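Local coordinates for membrane-anchored mycosin mycp1 (Mycobacterium thermoresistibile, PDB 4HVL), which is a subtilisin-like serine endopeptidase of the mycosin group and an essential component of the ESX-1 (type VII) secretion system, at residues Asp70-Asn74 with Asp97-Thr103; Glu82-Val88 with Arg127-His133. All blocks are in the same frame, centred on the assembly; numbering follows the deposited sequence.

Contact 1 of 2, residues Asp70-Asn74 with Asp97-Thr103; sequences DTGVN and DCDAHGT. With ZN (zinc ion), chain G.
H101 ND1 donates a hydrogen bond to D70 OD1 at 2.6 Å, a bond lying in the imidazole plane and using the syn lone pair of the carboxylate. The anti lone pair of the same oxygen takes T71 N, while OD2 is held by S180 and T105. These bonds fix the carboxylate of D70, the predicted charge-relay aspartate, against its histidine partner, as in the subtilisin triad. Packing is tight where T71 and G72 meet G102. T71 OG1 receives G102 N (2.8 Å) and donates in turn to D97 OD1 (2.9 Å), and G102 CA comes within 3.1 Å of G72 O, a place that a side chain could not share. A chi1 of -176° swings the carboxylate of D97 away from its own N and between T71 and T103. Its OD1 also closes an Asx turn with D99 N, which arrives from the face opposite T71, and its OD2 collects H101 N, T103 N and T103 OG1. N74 seals the far end: OD1 accepts D97 N at 3.0 Å, and its backbone N donates to T103 OG1. The more solvent-accessible side is that of H101, which is partly exposed; there NE2 binds zinc at 2.1 Å, with a water and S312 among the other ligands. The contact joins the end of strand 65-70 to the start of helix 102-110, H101 standing at the N-cap, with strand 127-132 packed against V73.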
ATOM      1  N   ASP A  70       1.173   5.193   5.564  1.00 15.23           N
ATOM      2  CA  ASP A  70      -0.005   4.529   6.120  1.00 15.35           C
ATOM      3  C   ASP A  70      -0.511   5.405   7.303  1.00 15.35           C
ATOM      4  O   ASP A  70      -0.458   6.637   7.204  1.00 15.38           O
ATOM      5  CB  ASP A  70       0.406   3.108   6.540  1.00 15.77           C
ATOM      6  CG  ASP A  70      -0.764   2.141   6.646  1.00 16.53           C
ATOM      7  OD1 ASP A  70      -1.677   2.436   7.465  1.00 16.55           O
ATOM      8  OD2 ASP A  70      -0.742   1.073   5.948  1.00 16.90           O
ATOM      9  N   THR A  71      -0.983   4.807   8.403  1.00 14.99           N
ATOM     10  CA  THR A  71      -1.593   5.572   9.491  1.00 14.72           C
ATOM     11  C   THR A  71      -0.637   5.702  10.707  1.00 14.81           C
ATOM     12  O   THR A  71      -1.089   5.938  11.830  1.00 14.89           O
ATOM     13  CB  THR A  71      -2.901   4.905   9.978  1.00 14.74           C
ATOM     14  OG1 THR A  71      -2.577   3.641  10.579  1.00 14.67           O
ATOM     15  CG2 THR A  71      -3.880   4.698   8.825  1.00 14.76           C
ATOM     16  N   GLY A  72       0.673   5.552  10.492  1.00 14.53           N
ATOM     17  CA  GLY A  72       1.593   5.507  11.627  1.00 14.70           C
ATOM     18  C   GLY A  72       1.739   4.097  12.193  1.00 14.75           C
ATOM     19  O   GLY A  72       0.985   3.159  11.836  1.00 14.29           O
ATOM     20  N   VAL A  73       2.719   3.955  13.078  1.00 14.87           N
ATOM     21  CA  VAL A  73       3.067   2.672  13.683  1.00 15.23           C
ATOM     22  C   VAL A  73       3.384   2.869  15.160  1.00 15.87           C
ATOM     23  O   VAL A  73       4.133   3.793  15.526  1.00 15.42           O
ATOM     24  CB  VAL A  73       4.304   2.052  13.012  1.00 15.27           C
ATOM     25  CG1 VAL A  73       4.731   0.778  13.738  1.00 15.71           C
ATOM     26  CG2 VAL A  73       4.025   1.732  11.550  1.00 15.10           C
ATOM     27  N   ASN A  74       2.788   2.028  16.005  1.00 15.92           N
ATOM     28  CA  ASN A  74       3.186   1.955  17.391  1.00 16.56           C
ATOM     29  C   ASN A  74       4.222   0.851  17.473  1.00 16.84           C
ATOM     30  O   ASN A  74       3.912  -0.316  17.291  1.00 16.16           O
ATOM     31  CB  ASN A  74       2.003   1.702  18.304  1.00 17.08           C
ATOM     32  CG  ASN A  74       1.062   2.869  18.369  1.00 17.65           C
ATOM     33  OD1 ASN A  74       1.473   4.038  18.314  1.00 18.07           O
ATOM     34  ND2 ASN A  74      -0.214   2.570  18.496  1.00 17.76           N
ATOM     35  N   ASP A  97       0.228   5.282  15.889  1.00 18.27           N
ATOM     36  CA  ASP A  97      -0.845   4.701  15.096  1.00 17.29           C
ATOM     37  C   ASP A  97      -2.119   4.848  15.922  1.00 17.84           C
ATOM     38  O   ASP A  97      -2.223   4.249  16.971  1.00 17.10           O
ATOM     39  CB  ASP A  97      -0.583   3.216  14.816  1.00 16.14           C
ATOM     40  CG  ASP A  97      -1.619   2.604  13.924  1.00 15.58           C
ATOM     41  OD1 ASP A  97      -2.502   3.369  13.416  1.00 14.72           O
ATOM     42  OD2 ASP A  97      -1.507   1.374  13.677  1.00 14.73           O
ATOM     43  N   CYS A  98      -3.068   5.634  15.421  1.00 18.60           N
ATOM     44  CA  CYS A  98      -4.344   5.840  16.088  1.00 20.94           C
ATOM     45  C   CYS A  98      -5.453   4.993  15.426  1.00 19.65           C
ATOM     46  O   CYS A  98      -6.579   4.994  15.889  1.00 19.73           O
ATOM     47  CB  CYS A  98      -4.692   7.344  16.054  1.00 23.86           C
ATOM     48  SG  CYS A  98      -5.836   7.949  17.311  1.00 29.78           S
ATOM     49  N   ASP A  99      -5.113   4.225  14.391  1.00 17.98           N
ATOM     50  CA  ASP A  99      -6.114   3.568  13.548  1.00 17.62           C
ATOM     51  C   ASP A  99      -6.009   2.048  13.536  1.00 16.81           C
ATOM     52  O   ASP A  99      -6.703   1.405  12.784  1.00 16.54           O
ATOM     53  CB  ASP A  99      -5.971   4.064  12.102  1.00 17.57           C
ATOM     54  CG  ASP A  99      -6.292   5.537  11.956  1.00 18.47           C
ATOM     55  OD1 ASP A  99      -5.641   6.377  12.604  1.00 19.16           O
ATOM     56  OD2 ASP A  99      -7.220   5.846  11.208  1.00 19.06           O
ATOM     57  N   ALA A 100      -5.085   1.474  14.291  1.00 16.65           N
ATOM     58  CA  ALA A 100      -4.888   0.033  14.255  1.00 16.44           C
ATOM     59  C   ALA A 100      -4.768  -0.439  12.821  1.00 16.34           C
ATOM     60  O   ALA A 100      -5.444  -1.369  12.415  1.00 16.68           O
ATOM     61  CB  ALA A 100      -6.039  -0.676  14.964  1.00 17.15           C
ATOM     62  N   HIS A 101      -3.906   0.214  12.049  1.00 16.20           N
ATOM     63  CA  HIS A 101      -3.784  -0.096  10.659  1.00 16.20           C
ATOM     64  C   HIS A 101      -2.306  -0.142  10.258  1.00 15.37           C
ATOM     65  O   HIS A 101      -1.785  -1.216   9.938  1.00 15.68           O
ATOM     66  CB  HIS A 101      -4.619   0.903   9.824  1.00 17.10           C
ATOM     67  CG  HIS A 101      -4.750   0.529   8.384  1.00 17.95           C
ATOM     68  ND1 HIS A 101      -3.794   0.864   7.449  1.00 18.36           N
ATOM     69  CD2 HIS A 101      -5.685  -0.197   7.723  1.00 18.91           C
ATOM     70  CE1 HIS A 101      -4.151   0.391   6.265  1.00 19.12           C
ATOM     71  NE2 HIS A 101      -5.288  -0.265   6.404  1.00 19.50           N
ATOM     72  N   GLY A 102      -1.629   0.999  10.302  1.00 14.55           N
ATOM     73  CA  GLY A 102      -0.240   1.087   9.874  1.00 13.84           C
ATOM     74  C   GLY A 102       0.698   0.143  10.609  1.00 13.44           C
ATOM     75  O   GLY A 102       1.633  -0.414  10.028  1.00 12.86           O
ATOM     76  N   THR A 103       0.434  -0.057  11.888  1.00 13.33           N
ATOM     77  CA  THR A 103       1.222  -0.998  12.674  1.00 13.33           C
ATOM     78  C   THR A 103       1.106  -2.388  12.047  1.00 13.24           C
ATOM     79  O   THR A 103       2.091  -3.116  11.926  1.00 12.80           O
ATOM     80  CB  THR A 103       0.718  -1.036  14.132  1.00 13.49           C
ATOM     81  OG1 THR A 103       0.810   0.289  14.690  1.00 13.61           O
ATOM     82  CG2 THR A 103       1.558  -1.992  14.951  1.00 13.64           C
TER
HETATM   83 ZN    ZN G 506      -6.344  -0.942   4.667  0.56 17.00          ZN
HETATM   84  O   HOH W   1      -3.117   7.078  13.061  1.00 14.84           O
HETATM   85  O   HOH W   2      -8.315  -0.209   5.064  0.56 11.58           O

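Contact 2 of 2, residues Glu82-Val88 with Arg127-His133. With ZN (zinc ion), chain B.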
ATOM      1  N   GLU A  82      10.911   3.043  12.679  1.00 18.89           N
ATOM      2  CA  GLU A  82      11.641   4.276  12.939  1.00 19.72           C
ATOM      3  C   GLU A  82      10.832   5.459  12.399  1.00 19.58           C
ATOM      4  O   GLU A  82      10.044   5.288  11.454  1.00 18.52           O
ATOM      5  CB  GLU A  82      13.030   4.196  12.318  1.00 21.60           C
ATOM      6  CG  GLU A  82      13.916   3.146  12.979  1.00 23.88           C
ATOM      7  CD  GLU A  82      15.191   2.854  12.188  1.00 26.75           C
ATOM      8  OE1 GLU A  82      16.048   3.748  12.116  1.00 29.71           O
ATOM      9  OE2 GLU A  82      15.341   1.738  11.629  1.00 27.94           O
ATOM     10  N   PRO A  83      10.978   6.642  13.031  1.00 19.00           N
ATOM     11  CA  PRO A  83      10.212   7.805  12.616  1.00 19.00           C
ATOM     12  C   PRO A  83      10.460   8.178  11.142  1.00 18.73           C
ATOM     13  O   PRO A  83      11.606   8.324  10.718  1.00 19.04           O
ATOM     14  CB  PRO A  83      10.696   8.940  13.553  1.00 19.35           C
ATOM     15  CG  PRO A  83      11.676   8.327  14.526  1.00 20.15           C
ATOM     16  CD  PRO A  83      11.801   6.864  14.244  1.00 19.50           C
ATOM     17  N   GLY A  84       9.398   8.291  10.364  1.00 18.16           N
ATOM     18  CA  GLY A  84       9.510   8.754   8.979  1.00 18.22           C
ATOM     19  C   GLY A  84       8.771  10.054   8.723  1.00 18.34           C
ATOM     20  O   GLY A  84       8.779  10.556   7.611  1.00 18.60           O
ATOM     21  N   GLY A  85       8.127  10.599   9.750  1.00 18.22           N
ATOM     22  CA  GLY A  85       7.351  11.826   9.605  1.00 18.29           C
ATOM     23  C   GLY A  85       5.838  11.652   9.663  1.00 17.84           C
ATOM     24  O   GLY A  85       5.290  10.547   9.462  1.00 17.34           O
ATOM     25  N   ASP A  86       5.175  12.770   9.952  1.00 17.94           N
ATOM     26  CA  ASP A  86       3.729  12.838  10.129  1.00 17.48           C
ATOM     27  C   ASP A  86       3.160  13.889   9.195  1.00 17.26           C
ATOM     28  O   ASP A  86       3.610  15.041   9.194  1.00 16.80           O
ATOM     29  CB  ASP A  86       3.440  13.206  11.577  1.00 18.03           C
ATOM     30  CG  ASP A  86       2.090  12.732  12.058  1.00 18.39           C
ATOM     31  OD1 ASP A  86       1.115  12.706  11.287  1.00 18.86           O
ATOM     32  OD2 ASP A  86       1.983  12.425  13.259  1.00 19.96           O
ATOM     33  N   PHE A  87       2.167  13.482   8.413  1.00 16.83           N
ATOM     34  CA  PHE A  87       1.468  14.361   7.483  1.00 17.14           C
ATOM     35  C   PHE A  87       0.006  14.541   7.886  1.00 17.36           C
ATOM     36  O   PHE A  87      -0.778  15.056   7.126  1.00 17.07           O
ATOM     37  CB  PHE A  87       1.620  13.798   6.071  1.00 17.04           C
ATOM     38  CG  PHE A  87       3.059  13.756   5.610  1.00 16.93           C
ATOM     39  CD1 PHE A  87       3.941  12.844   6.137  1.00 16.53           C
ATOM     40  CD2 PHE A  87       3.527  14.665   4.694  1.00 17.24           C
ATOM     41  CE1 PHE A  87       5.267  12.837   5.758  1.00 16.66           C
ATOM     42  CE2 PHE A  87       4.860  14.657   4.295  1.00 17.33           C
ATOM     43  CZ  PHE A  87       5.722  13.731   4.824  1.00 17.10           C
ATOM     44  N   VAL A  88      -0.327  14.137   9.113  1.00 18.10           N
ATOM     45  CA  VAL A  88      -1.659  14.332   9.724  1.00 18.34           C
ATOM     46  C   VAL A  88      -1.553  15.299  10.889  1.00 18.82           C
ATOM     47  O   VAL A  88      -2.184  16.379  10.904  1.00 18.94           O
ATOM     48  CB  VAL A  88      -2.216  12.965  10.195  1.00 18.20           C
ATOM     49  CG1 VAL A  88      -3.520  13.113  10.977  1.00 18.56           C
ATOM     50  CG2 VAL A  88      -2.404  12.075   8.978  1.00 18.12           C
ATOM     51  N   ARG A 127      14.615  -2.893   7.696  1.00 23.22           N
ATOM     52  CA  ARG A 127      14.223  -1.730   8.501  1.00 23.96           C
ATOM     53  C   ARG A 127      12.870  -1.206   8.011  1.00 22.18           C
ATOM     54  O   ARG A 127      12.516  -1.392   6.845  1.00 22.73           O
ATOM     55  CB  ARG A 127      15.255  -0.613   8.417  1.00 26.35           C
ATOM     56  CG  ARG A 127      16.486  -0.856   9.270  1.00 30.28           C
ATOM     57  CD  ARG A 127      17.608   0.132   8.955  1.00 32.47           C
ATOM     58  NE  ARG A 127      17.403   1.457   9.548  1.00 33.61           N
ATOM     59  CZ  ARG A 127      17.248   2.608   8.881  1.00 36.84           C
ATOM     60  NH1 ARG A 127      17.244   2.653   7.544  1.00 39.60           N
ATOM     61  NH2 ARG A 127      17.085   3.744   9.554  1.00 37.15           N
ATOM     62  N   ILE A 128      12.137  -0.550   8.907  1.00 20.66           N
ATOM     63  CA  ILE A 128      10.828   0.039   8.619  1.00 19.25           C
ATOM     64  C   ILE A 128      10.859   1.521   9.000  1.00 18.41           C
ATOM     65  O   ILE A 128      11.145   1.851  10.158  1.00 18.09           O
ATOM     66  CB  ILE A 128       9.753  -0.613   9.513  1.00 19.20           C
ATOM     67  CG1 ILE A 128       9.627  -2.101   9.221  1.00 20.07           C
ATOM     68  CG2 ILE A 128       8.405   0.085   9.382  1.00 18.11           C
ATOM     69  CD1 ILE A 128       9.347  -2.903  10.480  1.00 21.17           C
ATOM     70  N   LEU A 129      10.571   2.397   8.043  1.00 17.68           N
ATOM     71  CA  LEU A 129      10.349   3.819   8.325  1.00 17.60           C
ATOM     72  C   LEU A 129       8.850   4.083   8.231  1.00 16.49           C
ATOM     73  O   LEU A 129       8.222   3.686   7.232  1.00 16.11           O
ATOM     74  CB  LEU A 129      11.085   4.681   7.316  1.00 18.28           C
ATOM     75  CG  LEU A 129      12.571   4.364   7.215  1.00 19.70           C
ATOM     76  CD1 LEU A 129      13.226   5.256   6.175  1.00 20.32           C
ATOM     77  CD2 LEU A 129      13.258   4.510   8.568  1.00 19.83           C
ATOM     78  N   SER A 130       8.276   4.701   9.265  1.00 15.66           N
ATOM     79  CA  SER A 130       6.826   4.968   9.318  1.00 15.22           C
ATOM     80  C   SER A 130       6.480   6.434   9.027  1.00 15.06           C
ATOM     81  O   SER A 130       6.887   7.344   9.746  1.00 15.84           O
ATOM     82  CB  SER A 130       6.246   4.570  10.686  1.00 15.16           C
ATOM     83  OG  SER A 130       4.845   4.864  10.773  1.00 14.71           O
ATOM     84  N   LEU A 131       5.708   6.640   7.970  1.00 14.69           N
ATOM     85  CA  LEU A 131       5.181   7.959   7.622  1.00 14.65           C
ATOM     86  C   LEU A 131       3.678   7.894   7.784  1.00 14.09           C
ATOM     87  O   LEU A 131       3.017   7.047   7.154  1.00 13.73           O
ATOM     88  CB  LEU A 131       5.496   8.309   6.177  1.00 15.23           C
ATOM     89  CG  LEU A 131       6.952   8.498   5.772  1.00 16.24           C
ATOM     90  CD1 LEU A 131       7.634   7.158   5.471  1.00 16.53           C
ATOM     91  CD2 LEU A 131       7.025   9.404   4.547  1.00 16.82           C
ATOM     92  N   ARG A 132       3.128   8.746   8.647  1.00 13.62           N
ATOM     93  CA  ARG A 132       1.696   8.815   8.801  1.00 13.11           C
ATOM     94  C   ARG A 132       1.143   9.835   7.795  1.00 13.90           C
ATOM     95  O   ARG A 132       1.451  11.026   7.865  1.00 13.90           O
ATOM     96  CB  ARG A 132       1.254   9.142  10.231  1.00 12.72           C
ATOM     97  CG  ARG A 132      -0.252   9.368  10.308  1.00 12.76           C
ATOM     98  CD  ARG A 132      -0.832   9.216  11.686  1.00 12.97           C
ATOM     99  NE  ARG A 132      -0.423  10.314  12.563  1.00 13.24           N
ATOM    100  CZ  ARG A 132      -0.918  10.525  13.775  1.00 13.45           C
ATOM    101  NH1 ARG A 132      -1.846   9.726  14.262  1.00 13.73           N
ATOM    102  NH2 ARG A 132      -0.461  11.532  14.503  1.00 14.22           N
ATOM    103  N   HIS A 133       0.323   9.345   6.881  1.00 14.35           N
ATOM    104  CA  HIS A 133      -0.361  10.181   5.909  1.00 16.05           C
ATOM    105  C   HIS A 133      -1.888  10.248   6.133  1.00 17.21           C
ATOM    106  O   HIS A 133      -2.503  11.245   5.742  1.00 18.25           O
ATOM    107  CB  HIS A 133      -0.052   9.722   4.484  1.00 16.35           C
ATOM    108  CG  HIS A 133      -0.817  10.477   3.449  1.00 17.82           C
ATOM    109  ND1 HIS A 133      -1.990  10.002   2.911  1.00 19.31           N
ATOM    110  CD2 HIS A 133      -0.656  11.728   2.958  1.00 18.56           C
ATOM    111  CE1 HIS A 133      -2.494  10.905   2.089  1.00 19.48           C
ATOM    112  NE2 HIS A 133      -1.698  11.958   2.097  1.00 19.58           N
TER
HETATM  113 ZN    ZN B 501      -3.192   8.262   3.240  0.85 20.28          ZN
HETATM  114  O   HOH W   3      13.480  -0.582  11.569  1.00 17.55           O
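R132 and D86 run alongside each other from neighbouring strands and meet in a salt bridge. From CB, 3.7 Å from D86 OD1, the arginine chain passes V88, CG lying 3.7 Å from V88 CG2. CD stays alongside OD1, and the bend at chi3 (70°) turns the NE/NH2 edge of the guanidinium toward the carboxylate. NE then donates to D86 OD1 at 3.1 Å and more weakly to OD2, while NH2 gives OD2 a bond of 2.9 Å on its syn lone pair. The grip is thus side-on, one nitrogen for each oxygen, although the two flat groups are turned 51° apart; V88 CG1 covers one guanidinium face. D86 OD1 is shared with V88 N, which comes from the other side of the carboxylate plane and closes an Asx turn, and with D89 N.

Strand 82-86 is the outermost strand, within the chain, of the parallel sheet of this subtilisin fold, and runs parallel to strand 127-132 at an angle of 24°. E82 N to I128 O and S130 N to E82 O start the ladder; G84 N to S130 O is weak, and between P83 and D86 a beta bulge shifts the register by one. R132 N to G85 O and F87 N to R132 O resume it beyond.

At the opposite end, E82 OE1 takes R127 NH2 at 2.8 Å from above the carboxylate plane, and a water bridges OE2 to I128 N. F87 CE1 rests against L131 CD2, both side chains packing against helix 154-171. H133 ND1 binds zinc at 2.1 Å together with T134 and E181, and its NE2 is hydrogen-bonded to S158 O.

In the fold
Both contacts are largely buried and lie about 10 Å apart between centres, and they are joined through strand 65-70, the neighbour of strand 127-132: D70 N and O probably bond to L131 O and H133 N. Along the chain their segments alternate. Contact 1 has little regular structure and is held by side-chain oxygens gathering backbone N-H groups, as suits loops at the C-terminal end of the sheet where the predicted charge-relay residues meet. Contact 2 is a backbone ladder flanked by two salt bridges, with R127 exposed and E82 partly so at one end. Each contains one zinc-binding histidine, H101 in the predicted charge-relay site and H133 in a separate one.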